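Local coordinates for ribosome-inactivating protein (Lychnis chalcedonica, PDB 2G5X) that is a plant ribosome-inactivating protein, known as lychnin, a single chain that joins a mixed beta-sheet to a largely helical region, at residues A[2-7]-A[138-143]; A[11-16]-A[180-185]. All blocks are in the same frame, centred on the assembly; numbering follows the deposited sequence. Where two conformers were deposited one is given.

Contact 1: residues A[2-7]-A[138-143]; sequences PSWTVD and SSLQTA
Val6 and Leu140 make the apolar heart of the contact, where the chain just past strand 3-5 meets helix 137-145. The two side chains meet at about a right angle, and methyl CD2 of Leu140 sits 3.9 Å from CG2 of Val6 and equally close to CG1. The same methyl lies 4.0 Å from CZ3 of Trp4, obliquely to the indole. Leu140 points at segment 2-7, and with CG anti to the backbone N (chi1 -179°) it brings CD2 against both residues. CA of Val6 lies over one face of the Trp4 ring. Strand 3-5 is an outermost strand of the mixed sheet, paired through backbone hydrogen bonds with strand 45-51, while Leu140 packs on Ile163 of helix 154-173.

The polar part belongs to Gln141. Its extended chain runs past Val6 in the opposite sense, CG standing 3.8 Å from CG1 of Val6, and delivers NE2 to the carbonyl O of Val6 at 2.9 Å. This hydrogen bond is moderately bent (150° at the hydrogen); its donor is tilted 30° from the carbonyl plane, whereas the oxygen lies close to the plane of the amide. A water accepts from the same NE2 and donates to OD2 of Asp7.

With both N-H groups engaged, the Gln141 amide has its rotation fixed and ties the chain leaving the strand to the helix, beside a buried apolar cluster.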
loop_
_atom_site.group_PDB
_atom_site.type_symbol
_atom_site.label_atom_id
_atom_site.label_comp_id
_atom_site.label_asym_id
_atom_site.label_seq_id
_atom_site.Cartn_x
_atom_site.Cartn_y
_atom_site.Cartn_z
ATOM N N PRO A 2 2.361 -7.159 -9.786
ATOM C CA PRO A 2 3.069 -5.883 -9.666
ATOM C C PRO A 2 4.277 -6.078 -8.755
ATOM O O PRO A 2 4.159 -6.670 -7.680
ATOM C CB PRO A 2 2.019 -4.967 -9.047
ATOM C CG PRO A 2 0.736 -5.513 -9.608
ATOM C CD PRO A 2 0.935 -7.002 -9.452
ATOM N N SER A 3 5.436 -5.594 -9.186
ATOM C CA SER A 3 6.650 -5.741 -8.394
ATOM C C SER A 3 7.515 -4.495 -8.479
ATOM O O SER A 3 7.613 -3.862 -9.533
ATOM C CB SER A 3 7.451 -6.951 -8.883
ATOM O OG SER A 3 8.624 -7.145 -8.112
ATOM N N TRP A 4 8.134 -4.137 -7.359
ATOM C CA TRP A 4 9.012 -2.977 -7.328
ATOM C C TRP A 4 10.261 -3.264 -6.513
ATOM O O TRP A 4 10.181 -3.651 -5.345
ATOM C CB TRP A 4 8.300 -1.751 -6.736
ATOM C CG TRP A 4 9.164 -0.498 -6.735
ATOM C CD1 TRP A 4 9.984 -0.068 -7.745
ATOM C CD2 TRP A 4 9.287 0.472 -5.684
ATOM N NE1 TRP A 4 10.610 1.104 -7.386
ATOM C CE2 TRP A 4 10.201 1.458 -6.128
ATOM C CE3 TRP A 4 8.714 0.606 -4.413
ATOM C CZ2 TRP A 4 10.557 2.562 -5.342
ATOM C CZ3 TRP A 4 9.068 1.708 -3.628
ATOM C CH2 TRP A 4 9.982 2.670 -4.099
ATOM N N THR A 5 11.417 -3.106 -7.148
ATOM C CA THR A 5 12.674 -3.283 -6.447
ATOM C C THR A 5 12.866 -1.902 -5.829
ATOM O O THR A 5 13.071 -0.911 -6.533
ATOM C CB THR A 5 13.820 -3.625 -7.420
ATOM O OG1 THR A 5 13.585 -4.920 -7.984
ATOM C CG2 THR A 5 15.161 -3.639 -6.694
ATOM N N VAL A 6 12.757 -1.841 -4.507
ATOM C CA VAL A 6 12.866 -0.585 -3.778
ATOM C C VAL A 6 14.217 0.076 -4.026
ATOM O O VAL A 6 15.208 -0.233 -3.360
ATOM C CB VAL A 6 12.648 -0.826 -2.272
ATOM C CG1 VAL A 6 12.640 0.491 -1.528
ATOM C CG2 VAL A 6 11.322 -1.568 -2.056
ATOM N N ASP A 7 14.232 0.993 -4.989
ATOM C CA ASP A 7 15.447 1.692 -5.393
ATOM C C ASP A 7 15.105 3.105 -5.885
ATOM O O ASP A 7 13.934 3.456 -6.030
ATOM C CB ASP A 7 16.127 0.884 -6.504
ATOM C CG ASP A 7 17.616 1.133 -6.589
ATOM O OD1 ASP A 7 18.267 0.479 -7.435
ATOM O OD2 ASP A 7 18.138 1.968 -5.819
ATOM N N SER A 138 15.140 4.912 1.097
ATOM C CA SER A 138 15.995 4.477 2.196
ATOM C C SER A 138 15.179 4.099 3.429
ATOM O O SER A 138 15.473 3.108 4.095
ATOM C CB SER A 138 16.999 5.573 2.554
ATOM O OG SER A 138 17.800 5.893 1.430
ATOM N N SER A 139 14.150 4.891 3.719
ATOM C CA SER A 139 13.288 4.635 4.868
ATOM C C SER A 139 12.615 3.272 4.736
ATOM O O SER A 139 12.559 2.494 5.693
ATOM C CB SER A 139 12.223 5.729 4.982
ATOM O OG SER A 139 12.816 7.010 5.119
ATOM N N LEU A 140 12.099 2.985 3.545
ATOM C CA LEU A 140 11.433 1.713 3.307
ATOM C C LEU A 140 12.416 0.540 3.375
ATOM O O LEU A 140 12.083 -0.521 3.909
ATOM C CB LEU A 140 10.718 1.737 1.949
ATOM C CG LEU A 140 9.959 0.466 1.565
ATOM C CD1 LEU A 140 9.004 0.060 2.686
ATOM C CD2 LEU A 140 9.200 0.707 0.263
ATOM N N GLN A 141 13.623 0.722 2.848
ATOM C CA GLN A 141 14.615 -0.355 2.891
ATOM C C GLN A 141 14.960 -0.706 4.338
ATOM O O GLN A 141 15.084 -1.880 4.689
ATOM C CB GLN A 141 15.893 0.045 2.143
ATOM C CG GLN A 141 15.708 0.260 0.643
ATOM C CD GLN A 141 16.984 0.730 -0.034
ATOM O OE1 GLN A 141 17.845 1.334 0.602
ATOM N NE2 GLN A 141 17.103 0.471 -1.331
ATOM N N THR A 142 15.105 0.317 5.174
ATOM C CA THR A 142 15.438 0.111 6.580
ATOM C C THR A 142 14.314 -0.617 7.310
ATOM O O THR A 142 14.563 -1.555 8.077
ATOM C CB THR A 142 15.716 1.456 7.290
ATOM O OG1 THR A 142 16.887 2.061 6.724
ATOM C CG2 THR A 142 15.934 1.240 8.779
ATOM N N ALA A 143 13.076 -0.193 7.065
ATOM C CA ALA A 143 11.922 -0.812 7.715
ATOM C C ALA A 143 11.782 -2.268 7.274
ATOM O O ALA A 143 11.447 -3.146 8.070
ATOM C CB ALA A 143 10.653 -0.029 7.383
HETATM O O HOH W 1 18.930 1.870 -3.203
#

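Contact 2: residues A[11-16]-A[180-185]; sequences AKYSSF and QVINRG
Helices 10-25 and 175-184 run antiparallel here, the axes of their short segments 10.6 Å apart and inclined at 170°, with the CA atoms of Tyr13 and Ile182 nearest each other at 8.0 Å. At that spacing side chains alone bridge the gap. Tyr13 does most of it: a chi1 of 173°, CG turned opposite the backbone N, lays the phenol out across the gap, where it crosses Val181 at about a right angle. CG1 of Val181 approaches the outer end of the phenol obliquely, 3.6 Å from CZ of Tyr13 and 3.5 Å from its OH. Nearer the root of the ring, CG1 of Ile182 comes to the edge, close to the ring plane and 4.0 Å from CD2 of Tyr13. Ile182 then continues beyond the tyrosine, its extended chain bringing methyl CD1 to 3.2 Å from OG of Ser14, a tight contact of a methyl with a hydroxyl.

Both hydroxyls that face these aliphatic groups find polar partners elsewhere: Tyr13 OH hydrogen-bonds to the carbonyl of Met167, and Ser14 OG to the carboxylate of Glu178, one turn before Ile182 on the same helix. The phenol is thus held at its far end among hydrocarbon neighbours.

Helix 154-173 packs against helix 10-25, meeting Tyr13 through Met167 and Ala171 and Phe16 through Val168, while the ring of Tyr13 also meets Trp4 of strand 3-5; helix 10-25 is therefore set between the edge of the sheet and the helix 175-184.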
loop_
_atom_site.group_PDB
_atom_site.type_symbol
_atom_site.label_atom_id
_atom_site.label_comp_id
_atom_site.label_asym_id
_atom_site.label_seq_id
_atom_site.Cartn_x
_atom_site.Cartn_y
_atom_site.Cartn_z
ATOM N N ALA A 11 11.342 5.947 -12.683
ATOM C CA ALA A 11 10.611 5.413 -13.826
ATOM C C ALA A 11 10.007 4.061 -13.455
ATOM O O ALA A 11 8.841 3.799 -13.752
ATOM C CB ALA A 11 11.539 5.269 -15.035
ATOM N N LYS A 12 10.797 3.213 -12.798
ATOM C CA LYS A 12 10.326 1.893 -12.383
ATOM C C LYS A 12 9.239 2.015 -11.317
ATOM O O LYS A 12 8.316 1.203 -11.259
ATOM C CB LYS A 12 11.491 1.051 -11.847
ATOM C CG LYS A 12 12.479 0.599 -12.919
ATOM C CD LYS A 12 11.795 -0.285 -13.952
ATOM C CE LYS A 12 12.770 -0.794 -15.005
ATOM N NZ LYS A 12 13.843 -1.635 -14.406
ATOM N N TYR A 13 9.355 3.034 -10.472
ATOM C CA TYR A 13 8.365 3.266 -9.429
ATOM C C TYR A 13 7.024 3.627 -10.078
ATOM O O TYR A 13 5.985 3.074 -9.713
ATOM C CB TYR A 13 8.828 4.404 -8.514
ATOM C CG TYR A 13 7.810 4.845 -7.480
ATOM C CD1 TYR A 13 7.403 3.991 -6.451
ATOM C CD2 TYR A 13 7.273 6.132 -7.517
ATOM C CE1 TYR A 13 6.483 4.413 -5.482
ATOM C CE2 TYR A 13 6.357 6.564 -6.556
ATOM C CZ TYR A 13 5.968 5.702 -5.542
ATOM O OH TYR A 13 5.070 6.139 -4.597
ATOM N N SER A 14 7.052 4.550 -11.038
ATOM C CA SER A 14 5.831 4.973 -11.723
ATOM C C SER A 14 5.189 3.852 -12.535
ATOM O O SER A 14 3.965 3.748 -12.588
ATOM C CB SER A 14 6.110 6.173 -12.639
ATOM O OG SER A 14 6.335 7.356 -11.885
ATOM N N SER A 15 6.006 3.018 -13.174
ATOM C CA SER A 15 5.461 1.914 -13.962
ATOM C C SER A 15 4.811 0.903 -13.021
ATOM O O SER A 15 3.769 0.322 -13.332
ATOM C CB SER A 15 6.562 1.244 -14.789
ATOM O OG SER A 15 7.266 2.190 -15.569
ATOM N N PHE A 16 5.438 0.703 -11.866
ATOM C CA PHE A 16 4.928 -0.205 -10.850
ATOM C C PHE A 16 3.538 0.261 -10.412
ATOM O O PHE A 16 2.602 -0.535 -10.335
ATOM C CB PHE A 16 5.893 -0.222 -9.654
ATOM C CG PHE A 16 5.269 -0.673 -8.367
ATOM C CD1 PHE A 16 4.844 -1.989 -8.199
ATOM C CD2 PHE A 16 5.114 0.222 -7.317
ATOM C CE1 PHE A 16 4.269 -2.406 -6.996
ATOM C CE2 PHE A 16 4.541 -0.181 -6.112
ATOM C CZ PHE A 16 4.119 -1.496 -5.949
ATOM N N GLN A 180 4.929 13.539 -5.404
ATOM C CA GLN A 180 5.714 13.940 -4.243
ATOM C C GLN A 180 6.807 12.906 -3.957
ATOM O O GLN A 180 7.938 13.263 -3.629
ATOM C CB GLN A 180 4.812 14.113 -3.016
ATOM C CG GLN A 180 3.847 15.289 -3.125
ATOM C CD GLN A 180 4.565 16.628 -3.195
ATOM O OE1 GLN A 180 4.316 17.437 -4.092
ATOM N NE2 GLN A 180 5.458 16.868 -2.244
ATOM N N VAL A 181 6.478 11.623 -4.090
ATOM C CA VAL A 181 7.462 10.572 -3.842
ATOM C C VAL A 181 8.575 10.610 -4.891
ATOM O O VAL A 181 9.755 10.468 -4.568
ATOM C CB VAL A 181 6.800 9.173 -3.839
ATOM C CG1 VAL A 181 7.861 8.086 -3.665
ATOM C CG2 VAL A 181 5.782 9.095 -2.717
ATOM N N ILE A 182 8.195 10.809 -6.149
ATOM C CA ILE A 182 9.178 10.871 -7.225
ATOM C C ILE A 182 10.170 12.016 -7.019
ATOM O O ILE A 182 11.378 11.839 -7.191
ATOM C CB ILE A 182 8.498 11.077 -8.595
ATOM C CG1 ILE A 182 7.689 9.838 -8.971
ATOM C CG2 ILE A 182 9.548 11.381 -9.657
ATOM C CD1 ILE A 182 6.816 10.033 -10.194
ATOM N N ASN A 183 9.657 13.183 -6.641
ATOM C CA ASN A 183 10.503 14.358 -6.459
ATOM C C ASN A 183 11.238 14.489 -5.130
ATOM O O ASN A 183 12.309 15.097 -5.080
ATOM C CB ASN A 183 9.689 15.643 -6.681
ATOM C CG ASN A 183 9.250 15.822 -8.122
ATOM O OD1 ASN A 183 8.139 15.446 -8.505
ATOM N ND2 ASN A 183 10.124 16.400 -8.932
ATOM N N ARG A 184 10.682 13.916 -4.067
ATOM C CA ARG A 184 11.280 14.048 -2.741
ATOM C C ARG A 184 11.671 12.758 -2.027
ATOM O O ARG A 184 12.341 12.809 -0.992
ATOM C CB ARG A 184 10.314 14.820 -1.836
ATOM C CG ARG A 184 9.797 16.128 -2.423
ATOM C CD ARG A 184 8.554 16.610 -1.687
ATOM N NE ARG A 184 8.802 16.886 -0.274
ATOM C CZ ARG A 184 7.849 17.197 0.602
ATOM N NH1 ARG A 184 6.585 17.269 0.207
ATOM N NH2 ARG A 184 8.156 17.436 1.869
ATOM N N GLY A 185 11.267 11.608 -2.558
ATOM C CA GLY A 185 11.569 10.367 -1.865
ATOM C C GLY A 185 12.395 9.303 -2.557
ATOM O O GLY A 185 12.442 8.168 -2.085
#

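Overall arrangement
Contacts 1 and 2 lie about 11 Å apart, centre to centre, and belong to one continuous packing, since strand 3-5 is followed in the chain, after a short loop, by helix 10-25. CB of Trp4 in contact 1 lies 3.6 Å from CG of Phe16 in segment 11-16. Helix 154-173 is shared: Leu140 and Trp4 touch it in contact 1, Tyr13 and Phe16 in contact 2. Contact 1, strand end against helix, is the more buried and carries a direct hydrogen bond from side chain to backbone; contact 2, helix against helix, is partly buried and meets through apolar packing, its hydroxyls bonded to residues beyond the two segments.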